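Aromatic-L-amino-acid decarboxylase (Catharanthus roseus, PDB 6EEW) catalyses the pyridoxal phosphate-dependent decarboxylation of L-tryptophan to tryptamine and of 5-hydroxy-L-tryptophan to serotonin, working as a homodimer. Local coordinates at residues A[77-80]-A[81-85]; A[32-35]-A[36-40]. One frame throughout, in Å; residues are numbered along the deposited sequence.

Interaction 1: A[77-80]-A[81-85]; sequences IMKD and IQKDI
Ile81 N bonds back to Ile77 O at 2.9 Å, and Gln82 and Lys83 repeat this i to i+4 step onto Met78 and Lys79, so residues 77-83 form regular alpha-helix within helix 74-85. The pattern then widens at Asp80. Its carbonyl oxygen takes a good bond from Asp84 N at 2.8 Å, with the donor tilted 33° from the carbonyl plane, and a weak one from Ile85 N at 3.4 Å, the i to i+5 spacing of a pi-type turn. On the buried side Ile81 sends CG1 back beside its own backbone N (chi1 -68°), which sets that methylene 3.2 Å from Ile77 O and carries CD1 to 4.1 Å from Ile77 CG2. The bent Met78 chain runs alongside, pointing the same way. Trp379 of the second subunit packs on Ile81 and Asp80, and Ser384 of that subunit meets Ile77. Cutting Ile81 back to an alanine is likely to leave Ile77 CG2 and that tryptophan without the branch they pack against. On the polar side Asp80 OD1 stands 4.1 Å from Lys83 NZ, beyond salt-bridge range, and 4.0 Å from Asp84 OD2, with the carboxylate planes 46° apart. The stronger partner of Asp80 is Arg383 of the second subunit, which forms a salt bridge with OD2. Two neighbouring carboxylates would be expected to raise each other's proton affinity; Arg383, Lys83 and Arg62, in a weak, long ion pair with Asp84 OD1, probably offset this, and Asp80 couples this mixed-charge side to the partner subunit.

Interaction 2: A[32-35]-A[36-40]; sequences HRMV and DFIAD
Met34 and Phe37 run side by side and point the same way, each with CG anti to the backbone N (chi1 -176° and 180°); bends at chi2 and chi3 of Met34 then bring its SD to 4.1 Å from Phe37 CD2. The sulfur lies 5.3 Å from the centroid of the Phe37 ring and 61° off the ring normal, an oblique Met-aromatic contact. Ile38 comes from another direction: its CG1 lies 3.1 Å from Met34 O, and its CD1 reaches Met34 CG at 3.8 Å, the two chains crossing at a slant. Met34 is thus engaged at its methylene by an isoleucine four residues on and at its sulfur by a ring three residues on. Beneath them the backbone is unbroken alpha-helix, with bonds such as Ala39 N to Val35 O at 2.9 Å. Arg33 pairs with Asp75 of helix 74-85, while Asp36 OD1 is bonded to His32 NE2 and salt-bridged to Arg28, both of the second subunit, and His32 bonds reciprocally to Asp36 of that subunit and, through ND1, to its His32. With an arginine and a histidine both on OD1, the Asp36 carboxylate is likely to remain ionised, and one of the two His32 rings is probably protonated on both nitrogens, the other neutral. The dimer join here combines these reciprocal polar bonds with packing of Val35 and Ile38 on Met114 and Ala118 of the second subunit.

Overall arrangement
Interactions 1 and 2 are both single-helix contacts at the periphery of the chain, their centres about 14 Å apart, on helices 74-85 and 24-44, which follow one another in sequence and pack together. Gln82 CG meets Phe37 CE1 at 3.6 Å, Met78 CG lies 3.6 Å from Arg33 NH2, and Met78 SD meets Met34 CE at 4.2 Å as the apolar link. Each contact is partly buried, and together they illustrate a general principle: contacts three or four residues apart array side chains so that one face of a helix meets its neighbour and another the second subunit. Chemically, 32-40 is regular helix with a sulfur-aromatic contact, whereas 77-85 includes a wider pi-type turn. Both lie away from the tryptophan-binding residues.

Interaction 1: A[77-80]-A[81-85]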
ATOM      1  N   ILE A  77       8.095  23.994 -12.753  1.00 67.73           N
ATOM      2  CA  ILE A  77       8.011  22.593 -12.361  1.00 61.80           C
ATOM      3  C   ILE A  77       7.657  21.726 -13.559  1.00 66.01           C
ATOM      4  O   ILE A  77       8.246  20.663 -13.775  1.00 65.44           O
ATOM      5  CB  ILE A  77       6.984  22.420 -11.230  1.00 66.51           C
ATOM      6  CG1 ILE A  77       7.374  23.275 -10.019  1.00 71.57           C
ATOM      7  CG2 ILE A  77       6.856  20.942 -10.870  1.00 67.23           C
ATOM      8  CD1 ILE A  77       6.411  23.157  -8.859  1.00 72.20           C
ATOM      9  N   MET A  78       6.653  22.145 -14.329  1.00 72.14           N
ATOM     10  CA  MET A  78       6.269  21.399 -15.520  1.00 69.27           C
ATOM     11  C   MET A  78       7.431  21.316 -16.497  1.00 71.03           C
ATOM     12  O   MET A  78       7.672  20.264 -17.109  1.00 75.05           O
ATOM     13  CB  MET A  78       5.060  22.062 -16.167  1.00 72.19           C
ATOM     14  CG  MET A  78       3.827  22.062 -15.283  1.00 76.32           C
ATOM     15  SD  MET A  78       3.178  20.401 -15.018  1.00 76.89           S
ATOM     16  CE  MET A  78       4.310  19.779 -13.786  1.00 73.75           C
ATOM     17  N   LYS A  79       8.170  22.418 -16.656  1.00 68.30           N
ATOM     18  CA  LYS A  79       9.354  22.392 -17.506  1.00 71.82           C
ATOM     19  C   LYS A  79      10.344  21.343 -17.019  1.00 73.01           C
ATOM     20  O   LYS A  79      10.873  20.553 -17.811  1.00 72.58           O
ATOM     21  CB  LYS A  79      10.002  23.774 -17.535  1.00 74.27           C
ATOM     22  CG  LYS A  79      11.098  23.918 -18.570  1.00 82.25           C
ATOM     23  CD  LYS A  79      11.803  25.264 -18.452  1.00 88.16           C
ATOM     24  CE  LYS A  79      12.544  25.407 -17.130  1.00 88.89           C
ATOM     25  NZ  LYS A  79      13.192  26.745 -17.015  1.00 91.96           N
ATOM     26  N   ASP A  80      10.586  21.301 -15.707  1.00 71.08           N
ATOM     27  CA  ASP A  80      11.541  20.340 -15.158  1.00 71.06           C
ATOM     28  C   ASP A  80      11.042  18.909 -15.299  1.00 73.42           C
ATOM     29  O   ASP A  80      11.841  17.978 -15.409  1.00 71.39           O
ATOM     30  CB  ASP A  80      11.812  20.649 -13.689  1.00 72.03           C
ATOM     31  CG  ASP A  80      12.536  21.964 -13.494  1.00 72.18           C
ATOM     32  OD1 ASP A  80      12.937  22.571 -14.513  1.00 77.65           O
ATOM     33  OD2 ASP A  80      12.690  22.387 -12.324  1.00 68.21           O
ATOM     34  N   ILE A  81       9.729  18.712 -15.257  1.00 69.70           N
ATOM     35  CA  ILE A  81       9.190  17.377 -15.452  1.00 64.89           C
ATOM     36  C   ILE A  81       9.397  16.939 -16.891  1.00 68.09           C
ATOM     37  O   ILE A  81       9.701  15.770 -17.165  1.00 65.17           O
ATOM     38  CB  ILE A  81       7.710  17.351 -15.045  1.00 61.36           C
ATOM     39  CG1 ILE A  81       7.611  17.534 -13.533  1.00 56.80           C
ATOM     40  CG2 ILE A  81       7.068  16.038 -15.490  1.00 59.93           C
ATOM     41  CD1 ILE A  81       6.221  17.549 -13.007  1.00 57.97           C
ATOM     42  N   GLN A  82       9.236  17.870 -17.833  1.00 73.34           N
ATOM     43  CA  GLN A  82       9.467  17.545 -19.236  1.00 75.18           C
ATOM     44  C   GLN A  82      10.943  17.296 -19.518  1.00 76.20           C
ATOM     45  O   GLN A  82      11.279  16.449 -20.354  1.00 80.12           O
ATOM     46  CB  GLN A  82       8.940  18.669 -20.129  1.00 79.09           C
ATOM     47  CG  GLN A  82       7.506  18.473 -20.592  1.00 86.93           C
ATOM     48  CD  GLN A  82       7.362  17.380 -21.654  1.00 93.13           C
ATOM     49  OE1 GLN A  82       7.904  16.279 -21.519  1.00 94.21           O
ATOM     50  NE2 GLN A  82       6.631  17.689 -22.721  1.00 95.72           N
ATOM     51  N   LYS A  83      11.831  17.990 -18.808  1.00 71.50           N
ATOM     52  CA  LYS A  83      13.243  18.034 -19.164  1.00 73.09           C
ATOM     53  C   LYS A  83      14.127  17.112 -18.328  1.00 74.61           C
ATOM     54  O   LYS A  83      15.174  16.676 -18.820  1.00 78.60           O
ATOM     55  CB  LYS A  83      13.743  19.479 -19.068  1.00 77.51           C
ATOM     56  CG  LYS A  83      15.136  19.734 -19.614  1.00 81.73           C
ATOM     57  CD  LYS A  83      15.580  21.120 -19.195  1.00 85.82           C
ATOM     58  CE  LYS A  83      15.540  21.258 -17.682  1.00 88.17           C
ATOM     59  NZ  LYS A  83      15.938  22.609 -17.237  1.00 94.25           N
ATOM     60  N   ASP A  84      13.742  16.799 -17.086  1.00 71.41           N
ATOM     61  CA  ASP A  84      14.580  16.063 -16.148  1.00 68.94           C
ATOM     62  C   ASP A  84      13.951  14.781 -15.627  1.00 69.57           C
ATOM     63  O   ASP A  84      14.688  13.881 -15.219  1.00 71.21           O
ATOM     64  CB  ASP A  84      14.923  16.930 -14.925  1.00 75.27           C
ATOM     65  CG  ASP A  84      15.611  18.230 -15.291  1.00 81.38           C
ATOM     66  OD1 ASP A  84      16.541  18.204 -16.128  1.00 85.84           O
ATOM     67  OD2 ASP A  84      15.226  19.278 -14.722  1.00 79.24           O
ATOM     68  N   ILE A  85      12.619  14.675 -15.599  1.00 67.06           N
ATOM     69  CA  ILE A  85      11.960  13.482 -15.073  1.00 63.62           C
ATOM     70  C   ILE A  85      11.592  12.518 -16.195  1.00 62.06           C
ATOM     71  O   ILE A  85      12.095  11.389 -16.247  1.00 62.48           O
ATOM     72  CB  ILE A  85      10.708  13.834 -14.252  1.00 58.92           C
ATOM     73  CG1 ILE A  85      11.060  14.759 -13.083  1.00 59.61           C
ATOM     74  CG2 ILE A  85      10.058  12.552 -13.739  1.00 55.15           C
ATOM     75  CD1 ILE A  85      12.030  14.161 -12.098  1.00 52.33           C
TER

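Interaction 2: A[32-35]-A[36-40]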
ATOM      1  N   HIS A  32      -7.073  20.680 -14.703  1.00 54.05           N
ATOM      2  CA  HIS A  32      -7.323  20.636 -16.141  1.00 57.45           C
ATOM      3  C   HIS A  32      -6.007  20.668 -16.910  1.00 59.96           C
ATOM      4  O   HIS A  32      -5.820  19.930 -17.898  1.00 64.32           O
ATOM      5  CB  HIS A  32      -8.213  21.805 -16.576  1.00 55.35           C
ATOM      6  CG  HIS A  32      -9.669  21.618 -16.279  1.00 48.92           C
ATOM      7  ND1 HIS A  32     -10.318  20.418 -16.460  1.00 46.75           N
ATOM      8  CD2 HIS A  32     -10.615  22.494 -15.862  1.00 49.56           C
ATOM      9  CE1 HIS A  32     -11.590  20.551 -16.129  1.00 45.67           C
ATOM     10  NE2 HIS A  32     -11.798  21.801 -15.763  1.00 46.18           N
ATOM     11  N   ARG A  33      -5.085  21.528 -16.469  1.00 51.76           N
ATOM     12  CA  ARG A  33      -3.798  21.620 -17.150  1.00 57.63           C
ATOM     13  C   ARG A  33      -3.059  20.292 -17.099  1.00 61.09           C
ATOM     14  O   ARG A  33      -2.460  19.859 -18.095  1.00 72.69           O
ATOM     15  CB  ARG A  33      -2.950  22.732 -16.534  1.00 67.77           C
ATOM     16  CG  ARG A  33      -1.543  22.756 -17.086  1.00 71.81           C
ATOM     17  CD  ARG A  33      -0.695  23.861 -16.508  1.00 66.28           C
ATOM     18  NE  ARG A  33       0.623  23.824 -17.127  1.00 73.66           N
ATOM     19  CZ  ARG A  33       1.560  24.750 -16.964  1.00 80.77           C
ATOM     20  NH1 ARG A  33       1.326  25.802 -16.189  1.00 83.02           N
ATOM     21  NH2 ARG A  33       2.730  24.626 -17.583  1.00 80.79           N
ATOM     22  N   MET A  34      -3.110  19.615 -15.952  1.00 52.95           N
ATOM     23  CA  MET A  34      -2.428  18.328 -15.851  1.00 57.38           C
ATOM     24  C   MET A  34      -3.099  17.260 -16.709  1.00 60.95           C
ATOM     25  O   MET A  34      -2.424  16.352 -17.210  1.00 54.74           O
ATOM     26  CB  MET A  34      -2.381  17.854 -14.403  1.00 51.44           C
ATOM     27  CG  MET A  34      -1.602  16.553 -14.225  1.00 51.69           C
ATOM     28  SD  MET A  34       0.154  16.757 -14.637  1.00 59.50           S
ATOM     29  CE  MET A  34       0.770  17.569 -13.166  1.00 58.28           C
ATOM     30  N   VAL A  35      -4.425  17.318 -16.839  1.00 62.23           N
ATOM     31  CA  VAL A  35      -5.122  16.394 -17.724  1.00 62.01           C
ATOM     32  C   VAL A  35      -4.632  16.563 -19.148  1.00 64.01           C
ATOM     33  O   VAL A  35      -4.379  15.584 -19.862  1.00 69.07           O
ATOM     34  CB  VAL A  35      -6.642  16.585 -17.625  1.00 63.42           C
ATOM     35  CG1 VAL A  35      -7.322  15.890 -18.797  1.00 61.86           C
ATOM     36  CG2 VAL A  35      -7.150  16.021 -16.310  1.00 63.15           C
ATOM     37  N   ASP A  36      -4.526  17.809 -19.600  1.00 66.62           N
ATOM     38  CA  ASP A  36      -4.048  18.015 -20.964  1.00 67.29           C
ATOM     39  C   ASP A  36      -2.615  17.512 -21.110  1.00 68.11           C
ATOM     40  O   ASP A  36      -2.266  16.879 -22.116  1.00 71.34           O
ATOM     41  CB  ASP A  36      -4.157  19.490 -21.349  1.00 62.99           C
ATOM     42  CG  ASP A  36      -5.594  19.923 -21.579  1.00 64.06           C
ATOM     43  OD1 ASP A  36      -6.402  19.083 -22.010  1.00 66.52           O
ATOM     44  OD2 ASP A  36      -5.930  21.096 -21.314  1.00 71.40           O
ATOM     45  N   PHE A  37      -1.786  17.725 -20.087  1.00 62.45           N
ATOM     46  CA  PHE A  37      -0.410  17.244 -20.165  1.00 58.47           C
ATOM     47  C   PHE A  37      -0.354  15.723 -20.230  1.00 59.31           C
ATOM     48  O   PHE A  37       0.427  15.151 -20.997  1.00 63.00           O
ATOM     49  CB  PHE A  37       0.388  17.751 -18.965  1.00 53.07           C
ATOM     50  CG  PHE A  37       1.822  17.299 -18.958  1.00 49.82           C
ATOM     51  CD1 PHE A  37       2.767  17.933 -19.756  1.00 49.29           C
ATOM     52  CD2 PHE A  37       2.222  16.240 -18.157  1.00 46.37           C
ATOM     53  CE1 PHE A  37       4.090  17.517 -19.755  1.00 52.00           C
ATOM     54  CE2 PHE A  37       3.540  15.815 -18.152  1.00 50.01           C
ATOM     55  CZ  PHE A  37       4.480  16.457 -18.950  1.00 49.00           C
ATOM     56  N   ILE A  38      -1.181  15.052 -19.422  1.00 57.70           N
ATOM     57  CA  ILE A  38      -1.184  13.594 -19.371  1.00 52.60           C
ATOM     58  C   ILE A  38      -1.680  13.010 -20.685  1.00 55.96           C
ATOM     59  O   ILE A  38      -1.147  12.010 -21.180  1.00 53.46           O
ATOM     60  CB  ILE A  38      -2.042  13.104 -18.191  1.00 47.65           C
ATOM     61  CG1 ILE A  38      -1.416  13.492 -16.849  1.00 46.17           C
ATOM     62  CG2 ILE A  38      -2.294  11.591 -18.296  1.00 48.80           C
ATOM     63  CD1 ILE A  38      -2.265  13.097 -15.634  1.00 40.77           C
ATOM     64  N   ALA A  39      -2.741  13.591 -21.245  1.00 57.91           N
ATOM     65  CA  ALA A  39      -3.224  13.120 -22.532  1.00 59.57           C
ATOM     66  C   ALA A  39      -2.159  13.303 -23.597  1.00 65.40           C
ATOM     67  O   ALA A  39      -1.975  12.434 -24.457  1.00 67.86           O
ATOM     68  CB  ALA A  39      -4.510  13.852 -22.918  1.00 59.64           C
ATOM     69  N   ASP A  40      -1.439  14.425 -23.557  1.00 67.13           N
ATOM     70  CA  ASP A  40      -0.344  14.627 -24.499  1.00 62.34           C
ATOM     71  C   ASP A  40       0.741  13.567 -24.324  1.00 57.85           C
ATOM     72  O   ASP A  40       1.341  13.113 -25.306  1.00 59.36           O
ATOM     73  CB  ASP A  40       0.231  16.030 -24.324  1.00 67.54           C
ATOM     74  CG  ASP A  40      -0.781  17.118 -24.654  1.00 70.90           C
ATOM     75  OD1 ASP A  40      -1.929  16.765 -25.011  1.00 68.10           O
ATOM     76  OD2 ASP A  40      -0.428  18.320 -24.558  1.00 70.95           O
TER